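Local coordinates for protein 6-phosphogluconate dehydrogenase (Pseudomonas syringae, PDB 5U5G) that probably reduces 2-oxopropylphosphonate with NADPH in fosfomycin biosynthesis, binding both NADP+ and this keto phosphonate, at residues L178-N183 / S215-V220; L199-M204 / Y224-G229; L245-L250 / L261-F266. All blocks are in the same frame, centred on the assembly; numbering follows the deposited sequence.

Three helix-helix contacts of one helical domain differ in what they do: contact 1 helps line a ligand pocket, whereas contacts 2 and 3 are packing. Contact 1 joins helix 168-196 to helix 216-226 and carries two residues of the (2-oxopropyl)phosphonic acid pocket. Contact 2 lies further along helix 216-226, at the surface, its centre about 16 Å from that of contact 1. Contact 3 packs helix 236-247 on helix 257-273; its centre is about 15 Å from that of contact 1, which it touches through Ala246, Ala262 and Phe266, and the side chain of Ala246 is about 12 Å from the bound phosphonate. Contacts 2 and 3 do not meet. All three border the second subunit.

Contact 1 of 3, residues L178-N183 / S215-V220; sequences LAESIN and SAYMDV. With 7VD ((2-oxopropyl)phosphonic acid), chain F.
The hydroxyl of Tyr217, at the end of a ring packed on Glu180, is gripped by two groups: Tyr217 OH donates to O4 of the bound (2-oxopropyl)phosphonic acid over 2.5 Å, and Arg239 NH1 bonds to the same phenol oxygen. The phosphonate O4 lies at the ring edge, in its plane. Glu180 comes over one face instead, in a CH-pi contact with its CB 4.0 Å from the ring centroid of Tyr217 and displaced toward the rim. With CG beside the backbone N (chi1 -62°) and the chain extended beyond it, the carboxylate is carried along the ring to the ligand. Its carbon, Glu180 CD, stands 3.4 Å from Tyr217 CE1, with the carboxylate and ring planes 38° apart. Val220 CG2 sits over the centre of the opposite face, 4.0 Å above the Tyr217 ring plane, so the ring is held between an acid's stem and a methyl group. This pairing belongs to the helical domain of a 3-hydroxyisobutyrate dehydrogenase-like enzyme, in which the long helix 168-196 supplies one wall of the site; Lys173 and Asn177 from that helix also bond to the ligand, as does Arg212 of the second subunit. Glu180 OE2 approaches phosphonate O2 to 2.5 Å, while Glu180 OE1 forms a salt bridge with Arg239, which thereby ties acid and phenol together. Toward the backbone end of the Tyr217 side chain, Asn183 CB packs 3.9 Å from Ser215 OG. Ser215 is the N-cap residue of helix 216-226, its OG accepting from Met218 N at 2.8 Å with an N-H...O angle of 153°.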
loop_
_atom_site.group_PDB
_atom_site.type_symbol
_atom_site.label_atom_id
_atom_site.label_comp_id
_atom_site.label_asym_id
_atom_site.label_seq_id
_atom_site.Cartn_x
_atom_site.Cartn_y
_atom_site.Cartn_z
ATOM N N LEU A 178 -9.998 -3.265 5.983
ATOM C CA LEU A 178 -9.546 -4.627 5.723
ATOM C C LEU A 178 -8.259 -4.624 4.912
ATOM O O LEU A 178 -7.355 -5.429 5.166
ATOM C CB LEU A 178 -10.625 -5.402 4.977
ATOM C CG LEU A 178 -10.911 -6.871 5.294
ATOM C CD1 LEU A 178 -11.531 -7.564 4.077
ATOM C CD2 LEU A 178 -9.752 -7.659 5.863
ATOM N N ALA A 179 -8.172 -3.745 3.905
ATOM C CA ALA A 179 -6.948 -3.652 3.102
ATOM C C ALA A 179 -5.791 -3.082 3.915
ATOM O O ALA A 179 -4.641 -3.512 3.757
ATOM C CB ALA A 179 -7.197 -2.800 1.855
ATOM N N GLU A 180 -6.077 -2.104 4.785
ATOM C CA GLU A 180 -5.079 -1.630 5.743
ATOM C C GLU A 180 -4.498 -2.792 6.527
ATOM O O GLU A 180 -3.276 -2.924 6.665
ATOM C CB GLU A 180 -5.715 -0.643 6.729
ATOM C CG GLU A 180 -6.269 0.616 6.110
ATOM C CD GLU A 180 -6.801 1.587 7.153
ATOM O OE1 GLU A 180 -7.047 1.148 8.293
ATOM O OE2 GLU A 180 -6.979 2.787 6.821
ATOM N N SER A 181 -5.385 -3.627 7.071
ATOM C CA SER A 181 -4.977 -4.704 7.961
ATOM C C SER A 181 -4.085 -5.698 7.235
ATOM O O SER A 181 -3.078 -6.161 7.785
ATOM C CB SER A 181 -6.216 -5.397 8.531
ATOM O OG SER A 181 -7.134 -4.444 9.055
ATOM N N ILE A 182 -4.437 -6.029 5.993
ATOM C CA ILE A 182 -3.612 -6.938 5.202
ATOM C C ILE A 182 -2.264 -6.300 4.890
ATOM O O ILE A 182 -1.215 -6.945 5.001
ATOM C CB ILE A 182 -4.344 -7.340 3.911
ATOM C CG1 ILE A 182 -5.607 -8.144 4.254
ATOM C CG2 ILE A 182 -3.397 -8.149 3.034
ATOM C CD1 ILE A 182 -6.663 -8.196 3.112
ATOM N N ASN A 183 -2.277 -5.027 4.465
ATOM C CA ASN A 183 -1.032 -4.334 4.148
ATOM C C ASN A 183 -0.131 -4.237 5.369
ATOM O O ASN A 183 1.094 -4.407 5.265
ATOM C CB ASN A 183 -1.313 -2.920 3.621
ATOM C CG ASN A 183 -2.066 -2.922 2.294
ATOM O OD1 ASN A 183 -2.227 -3.961 1.667
ATOM N ND2 ASN A 183 -2.510 -1.750 1.864
ATOM N N SER A 215 2.960 1.377 0.593
ATOM C CA SER A 215 1.559 1.515 0.978
ATOM C C SER A 215 1.502 2.488 2.142
ATOM O O SER A 215 2.488 2.676 2.860
ATOM C CB SER A 215 0.917 0.173 1.375
ATOM O OG SER A 215 1.417 -0.328 2.612
ATOM N N ALA A 216 0.333 3.112 2.310
ATOM C CA ALA A 216 0.108 3.949 3.484
ATOM C C ALA A 216 0.456 3.210 4.776
ATOM O O ALA A 216 1.076 3.786 5.685
ATOM C CB ALA A 216 -1.347 4.434 3.504
ATOM N N TYR A 217 0.107 1.922 4.872
ATOM C CA TYR A 217 0.378 1.211 6.117
ATOM C C TYR A 217 1.769 0.599 6.193
ATOM O O TYR A 217 2.220 0.282 7.303
ATOM C CB TYR A 217 -0.697 0.146 6.386
ATOM C CG TYR A 217 -1.688 0.722 7.367
ATOM C CD1 TYR A 217 -2.661 1.632 6.942
ATOM C CD2 TYR A 217 -1.587 0.454 8.736
ATOM C CE1 TYR A 217 -3.551 2.216 7.852
ATOM C CE2 TYR A 217 -2.478 1.027 9.652
ATOM C CZ TYR A 217 -3.455 1.913 9.202
ATOM O OH TYR A 217 -4.339 2.491 10.102
ATOM N N MET A 218 2.460 0.429 5.060
ATOM C CA MET A 218 3.904 0.213 5.121
ATOM C C MET A 218 4.600 1.402 5.782
ATOM O O MET A 218 5.495 1.222 6.619
ATOM C CB MET A 218 4.466 -0.028 3.716
ATOM C CG MET A 218 6.006 -0.019 3.633
ATOM S SD MET A 218 6.902 -1.325 4.522
ATOM C CE MET A 218 6.645 -2.723 3.408
ATOM N N ASP A 219 4.186 2.627 5.426
ATOM C CA ASP A 219 4.685 3.818 6.117
ATOM C C ASP A 219 4.441 3.725 7.618
ATOM O O ASP A 219 5.336 4.008 8.423
ATOM C CB ASP A 219 4.027 5.080 5.553
ATOM C CG ASP A 219 4.459 5.381 4.122
ATOM O OD1 ASP A 219 5.450 4.780 3.640
ATOM O OD2 ASP A 219 3.795 6.217 3.477
ATOM N N VAL A 220 3.228 3.319 8.015
ATOM C CA VAL A 220 2.925 3.171 9.437
ATOM C C VAL A 220 3.893 2.186 10.082
ATOM O O VAL A 220 4.468 2.457 11.140
ATOM C CB VAL A 220 1.463 2.733 9.635
ATOM C CG1 VAL A 220 1.217 2.384 11.100
ATOM C CG2 VAL A 220 0.519 3.838 9.181
HETATM P P1 7VD F . -6.938 4.957 9.450
HETATM C C1 7VD F . -7.153 4.154 11.064
HETATM O O2 7VD F . -7.925 4.513 8.397
HETATM O O3 7VD F . -6.953 6.463 9.566
HETATM O O4 7VD F . -5.549 4.477 9.107
HETATM C C6 7VD F . -8.411 3.344 11.250
HETATM O O7 7VD F . -9.477 3.695 10.746
HETATM C C8 7VD F . -8.268 2.098 12.081
#

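Contact 2 of 3, residues L199-M204 / Y224-G229; sequences LDLKSM and YALSGG
Leu201 leans on Ala225 and Leu226 one carbon at a time. Its CB meets the tip of the neighbouring leucine, Leu226 CD2, at 3.7 Å. Beyond CB, the chain turns so that CG lies beside the backbone N (chi1 -84°), and the two methyl groups divide their work on helix 216-226. Leu201 CD1 rests on the backbone, 3.5 Å from Ala225 O, whereas Leu201 CD2 packs on the methyl carbon Ala225 CB at 3.8 Å. Ile191 and Leu195 of helix 168-196 also touch Leu201, so this side chain joins three helices. Leu226 adds an exposed edge to the apolar patch.

Both chain segments are fixed locally by helix-end bonds. Just before Leu201 in sequence, Asp200 OD2 takes two donors from Ser203. The hydroxyl Ser203 OG meets its syn lone pair at 2.8 Å, and the amide Ser203 N, 2.9 Å away, reaches it from above the carboxylate plane. The other oxygen, OD1, forms a salt bridge to Lys168 of the second subunit, tying this helix start to the dimer partner. Across the contact, the last turn closes through Gly229 N to Tyr224 O at 2.8 Å and Gly228 N to Ala225 O at 3.2 Å, with Gly228 at positive phi (70°). The contacted carbonyl Ala225 O is thus already bonded within its own segment. What meets here is the first turn of helix 201-210, opened by an Asp N-cap, and the last turn of helix 216-226, closed by a Schellman motif: helix-end packing of consecutive helices at the domain surface.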
loop_
_atom_site.group_PDB
_atom_site.type_symbol
_atom_site.label_atom_id
_atom_site.label_comp_id
_atom_site.label_asym_id
_atom_site.label_seq_id
_atom_site.Cartn_x
_atom_site.Cartn_y
_atom_site.Cartn_z
ATOM N N LEU A 199 19.350 -6.982 7.026
ATOM C CA LEU A 199 19.115 -5.695 6.393
ATOM C C LEU A 199 18.891 -4.613 7.441
ATOM O O LEU A 199 18.245 -4.848 8.465
ATOM C CB LEU A 199 17.912 -5.784 5.449
ATOM C CG LEU A 199 18.132 -6.711 4.245
ATOM C CD1 LEU A 199 16.831 -6.946 3.495
ATOM C CD2 LEU A 199 19.212 -6.149 3.292
ATOM N N ASP A 200 19.426 -3.421 7.177
ATOM C CA ASP A 200 19.242 -2.274 8.054
ATOM C C ASP A 200 17.910 -1.587 7.770
ATOM O O ASP A 200 17.422 -1.585 6.637
ATOM C CB ASP A 200 20.378 -1.274 7.870
ATOM C CG ASP A 200 20.513 -0.823 6.439
ATOM O OD1 ASP A 200 20.788 -1.677 5.573
ATOM O OD2 ASP A 200 20.359 0.377 6.173
ATOM N N LEU A 201 17.330 -0.995 8.821
ATOM C CA LEU A 201 16.032 -0.332 8.687
ATOM C C LEU A 201 16.088 0.812 7.689
ATOM O O LEU A 201 15.111 1.071 6.973
ATOM C CB LEU A 201 15.546 0.201 10.044
ATOM C CG LEU A 201 14.813 -0.734 11.003
ATOM C CD1 LEU A 201 14.503 -0.053 12.355
ATOM C CD2 LEU A 201 13.541 -1.227 10.353
ATOM N N LYS A 202 17.211 1.533 7.645
ATOM C CA LYS A 202 17.283 2.686 6.753
ATOM C C LYS A 202 17.168 2.265 5.288
ATOM O O LYS A 202 16.467 2.911 4.502
ATOM C CB LYS A 202 18.577 3.460 7.005
ATOM C CG LYS A 202 19.039 4.311 5.840
ATOM C CD LYS A 202 18.531 5.728 5.924
ATOM C CE LYS A 202 19.549 6.677 5.300
ATOM N NZ LYS A 202 19.754 6.370 3.852
ATOM N N SER A 203 17.850 1.190 4.903
ATOM C CA SER A 203 17.755 0.728 3.521
ATOM C C SER A 203 16.362 0.183 3.222
ATOM O O SER A 203 15.832 0.383 2.124
ATOM C CB SER A 203 18.815 -0.334 3.251
ATOM O OG SER A 203 20.108 0.219 3.389
ATOM N N MET A 204 15.768 -0.530 4.179
ATOM C CA MET A 204 14.415 -1.026 3.978
ATOM C C MET A 204 13.439 0.127 3.823
ATOM O O MET A 204 12.573 0.107 2.939
ATOM C CB MET A 204 14.017 -1.938 5.135
ATOM C CG MET A 204 14.526 -3.358 4.934
ATOM S SD MET A 204 13.903 -4.561 6.127
ATOM C CE MET A 204 14.811 -4.078 7.602
ATOM N N TYR A 224 6.807 2.959 12.842
ATOM C CA TYR A 224 6.824 2.250 14.118
ATOM C C TYR A 224 8.192 1.646 14.389
ATOM O O TYR A 224 8.709 1.728 15.514
ATOM C CB TYR A 224 5.755 1.155 14.127
ATOM C CG TYR A 224 5.522 0.497 15.486
ATOM C CD1 TYR A 224 4.724 1.111 16.451
ATOM C CD2 TYR A 224 6.061 -0.751 15.784
ATOM C CE1 TYR A 224 4.489 0.504 17.708
ATOM C CE2 TYR A 224 5.826 -1.372 17.017
ATOM C CZ TYR A 224 5.042 -0.734 17.974
ATOM O OH TYR A 224 4.810 -1.334 19.194
ATOM N N ALA A 225 8.782 1.001 13.380
ATOM C CA ALA A 225 10.080 0.371 13.585
ATOM C C ALA A 225 11.184 1.417 13.717
ATOM O O ALA A 225 12.074 1.279 14.563
ATOM C CB ALA A 225 10.377 -0.606 12.443
ATOM N N LEU A 226 11.127 2.484 12.915
ATOM C CA LEU A 226 12.197 3.478 12.924
ATOM C C LEU A 226 12.228 4.257 14.233
ATOM O O LEU A 226 13.303 4.617 14.721
ATOM C CB LEU A 226 12.039 4.437 11.746
ATOM C CG LEU A 226 12.385 3.830 10.386
ATOM C CD1 LEU A 226 11.928 4.776 9.271
ATOM C CD2 LEU A 226 13.875 3.533 10.287
ATOM N N SER A 227 11.064 4.548 14.802
ATOM C CA SER A 227 11.001 5.310 16.038
ATOM C C SER A 227 11.230 4.449 17.273
ATOM O O SER A 227 11.233 4.981 18.382
ATOM C CB SER A 227 9.648 6.014 16.143
ATOM O OG SER A 227 8.606 5.056 16.284
ATOM N N GLY A 228 11.419 3.143 17.120
ATOM C CA GLY A 228 11.496 2.273 18.276
ATOM C C GLY A 228 10.184 2.091 19.013
ATOM O O GLY A 228 10.192 1.917 20.240
ATOM N N GLY A 229 9.055 2.132 18.301
ATOM C CA GLY A 229 7.768 1.812 18.879
ATOM C C GLY A 229 6.894 2.980 19.307
ATOM O O GLY A 229 5.982 2.774 20.113
#

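Contact 3 of 3, residues L245-L250 / L261-F266; sequences LARRRL and LAMTTF
Apolar contacts of Met263 with Ala246, Arg247 and Leu250 carry this junction of helices 236-247 and 257-273. With CG beside the backbone N (chi1 -55°) and the rest extended, Met263 reaches across to the last part of helix 236-247 and the turn from Arg247 to Leu250. Met263 SD lies nearest Arg247 CB and Leu250 CD1, each at 3.6 Å. The leucine meets it tip to tip; the arginine crosses it at a slant. Beyond the sulfur, Met263 CE lies 3.6 Å from Arg247 CA and 3.9 Å from Ala246 CB.

No hydrogen bond crosses between the segments; those within them shape each side. Leu250 N bonds to Arg247 O at 3.1 Å, closing a type I turn that brings Leu250 back toward the methionine. On the facing helix, Leu261 O accepts from Thr265 N and from both threonine hydroxyls, Thr265 OG1 at 2.7 Å and Thr264 OG1 at 3.0 Å.

Charge is directed away: Arg247 offers its aliphatic CB and CG to the sulfur, while its guanidinium turns off to a salt bridge with Glu244. The join therefore rests on van der Waals contact, with one unbranched thioether fitted to side chains and backbone alike.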
loop_
_atom_site.group_PDB
_atom_site.type_symbol
_atom_site.label_atom_id
_atom_site.label_comp_id
_atom_site.label_asym_id
_atom_site.label_seq_id
_atom_site.Cartn_x
_atom_site.Cartn_y
_atom_site.Cartn_z
ATOM N N LEU A 245 -16.324 -6.050 12.035
ATOM C CA LEU A 245 -17.338 -5.550 11.109
ATOM C C LEU A 245 -17.174 -6.185 9.729
ATOM O O LEU A 245 -18.161 -6.589 9.101
ATOM C CB LEU A 245 -17.277 -4.029 11.023
ATOM C CG LEU A 245 -17.593 -3.275 12.318
ATOM C CD1 LEU A 245 -17.294 -1.800 12.146
ATOM C CD2 LEU A 245 -19.046 -3.489 12.730
ATOM N N ALA A 246 -15.926 -6.336 9.269
ATOM C CA ALA A 246 -15.666 -6.963 7.975
ATOM C C ALA A 246 -15.992 -8.452 8.004
ATOM O O ALA A 246 -16.541 -8.994 7.034
ATOM C CB ALA A 246 -14.202 -6.753 7.578
ATOM N N ARG A 247 -15.638 -9.131 9.101
ATOM C CA ARG A 247 -15.924 -10.555 9.225
ATOM C C ARG A 247 -17.415 -10.830 9.098
ATOM O O ARG A 247 -17.821 -11.804 8.455
ATOM C CB ARG A 247 -15.414 -11.101 10.558
ATOM C CG ARG A 247 -15.496 -12.623 10.647
ATOM C CD ARG A 247 -15.308 -13.139 12.071
ATOM N NE ARG A 247 -16.406 -12.747 12.950
ATOM C CZ ARG A 247 -17.600 -13.339 12.966
ATOM N NH1 ARG A 247 -17.851 -14.352 12.143
ATOM N NH2 ARG A 247 -18.545 -12.917 13.798
ATOM N N ARG A 248 -18.243 -9.982 9.710
ATOM C CA ARG A 248 -19.678 -10.197 9.664
ATOM C C ARG A 248 -20.254 -9.984 8.271
ATOM O O ARG A 248 -21.409 -10.345 8.034
ATOM C CB ARG A 248 -20.358 -9.270 10.655
ATOM C CG ARG A 248 -19.918 -9.435 12.091
ATOM C CD ARG A 248 -20.806 -8.570 12.958
ATOM N NE ARG A 248 -22.216 -8.793 12.657
ATOM C CZ ARG A 248 -22.964 -7.921 11.989
ATOM N NH1 ARG A 248 -22.388 -6.816 11.544
ATOM N NH2 ARG A 248 -24.249 -8.136 11.703
ATOM N N ARG A 249 -19.485 -9.411 7.346
ATOM C CA ARG A 249 -19.956 -9.196 5.988
ATOM C C ARG A 249 -19.365 -10.194 4.998
ATOM O O ARG A 249 -19.627 -10.087 3.796
ATOM C CB ARG A 249 -19.667 -7.757 5.562
ATOM C CG ARG A 249 -20.246 -6.750 6.542
ATOM C CD ARG A 249 -20.119 -5.309 6.066
ATOM N NE ARG A 249 -20.676 -5.132 4.727
ATOM C CZ ARG A 249 -21.963 -4.932 4.465
ATOM N NH1 ARG A 249 -22.845 -4.878 5.450
ATOM N NH2 ARG A 249 -22.364 -4.782 3.205
ATOM N N LEU A 250 -18.596 -11.169 5.479
ATOM C CA LEU A 250 -18.028 -12.190 4.599
ATOM C C LEU A 250 -19.120 -13.120 4.081
ATOM O O LEU A 250 -19.931 -13.622 4.870
ATOM C CB LEU A 250 -16.977 -13.009 5.338
ATOM C CG LEU A 250 -15.575 -12.419 5.446
ATOM C CD1 LEU A 250 -14.739 -13.285 6.363
ATOM C CD2 LEU A 250 -14.922 -12.312 4.066
ATOM N N LEU A 261 -7.398 -14.319 7.155
ATOM C CA LEU A 261 -6.134 -14.335 7.896
ATOM C C LEU A 261 -5.928 -13.037 8.669
ATOM O O LEU A 261 -5.474 -13.057 9.820
ATOM C CB LEU A 261 -4.956 -14.592 6.952
ATOM C CG LEU A 261 -3.585 -14.757 7.616
ATOM C CD1 LEU A 261 -3.563 -15.906 8.637
ATOM C CD2 LEU A 261 -2.541 -14.984 6.525
ATOM N N ALA A 262 -6.283 -11.901 8.064
ATOM C CA ALA A 262 -6.142 -10.621 8.754
ATOM C C ALA A 262 -7.038 -10.548 9.989
ATOM O O ALA A 262 -6.625 -10.030 11.031
ATOM C CB ALA A 262 -6.450 -9.472 7.797
ATOM N N MET A 263 -8.260 -11.071 9.898
ATOM C CA MET A 263 -9.150 -11.085 11.059
ATOM C C MET A 263 -8.575 -11.942 12.186
ATOM O O MET A 263 -8.499 -11.499 13.338
ATOM C CB MET A 263 -10.537 -11.587 10.648
ATOM C CG MET A 263 -11.121 -10.787 9.522
ATOM S SD MET A 263 -12.463 -11.599 8.645
ATOM C CE MET A 263 -12.777 -10.367 7.388
ATOM N N THR A 264 -8.161 -13.177 11.875
ATOM C CA THR A 264 -7.628 -14.041 12.921
ATOM C C THR A 264 -6.311 -13.498 13.475
ATOM O O THR A 264 -6.091 -13.530 14.690
ATOM C CB THR A 264 -7.439 -15.468 12.406
ATOM O OG1 THR A 264 -6.497 -15.463 11.328
ATOM C CG2 THR A 264 -8.753 -16.032 11.903
ATOM N N THR A 265 -5.435 -12.978 12.605
ATOM C CA THR A 265 -4.119 -12.527 13.053
ATOM C C THR A 265 -4.234 -11.411 14.085
ATOM O O THR A 265 -3.583 -11.451 15.138
ATOM C CB THR A 265 -3.264 -12.051 11.869
ATOM O OG1 THR A 265 -3.045 -13.126 10.942
ATOM C CG2 THR A 265 -1.911 -11.554 12.368
ATOM N N PHE A 266 -5.038 -10.391 13.796
ATOM C CA PHE A 266 -5.091 -9.268 14.722
ATOM C C PHE A 266 -5.899 -9.614 15.968
ATOM O O PHE A 266 -5.656 -9.043 17.040
ATOM C CB PHE A 266 -5.614 -8.019 14.013
ATOM C CG PHE A 266 -4.574 -7.359 13.132
ATOM C CD1 PHE A 266 -3.593 -6.532 13.692
ATOM C CD2 PHE A 266 -4.544 -7.600 11.755
ATOM C CE1 PHE A 266 -2.612 -5.934 12.892
ATOM C CE2 PHE A 266 -3.579 -6.995 10.944
ATOM C CZ PHE A 266 -2.601 -6.170 11.508
#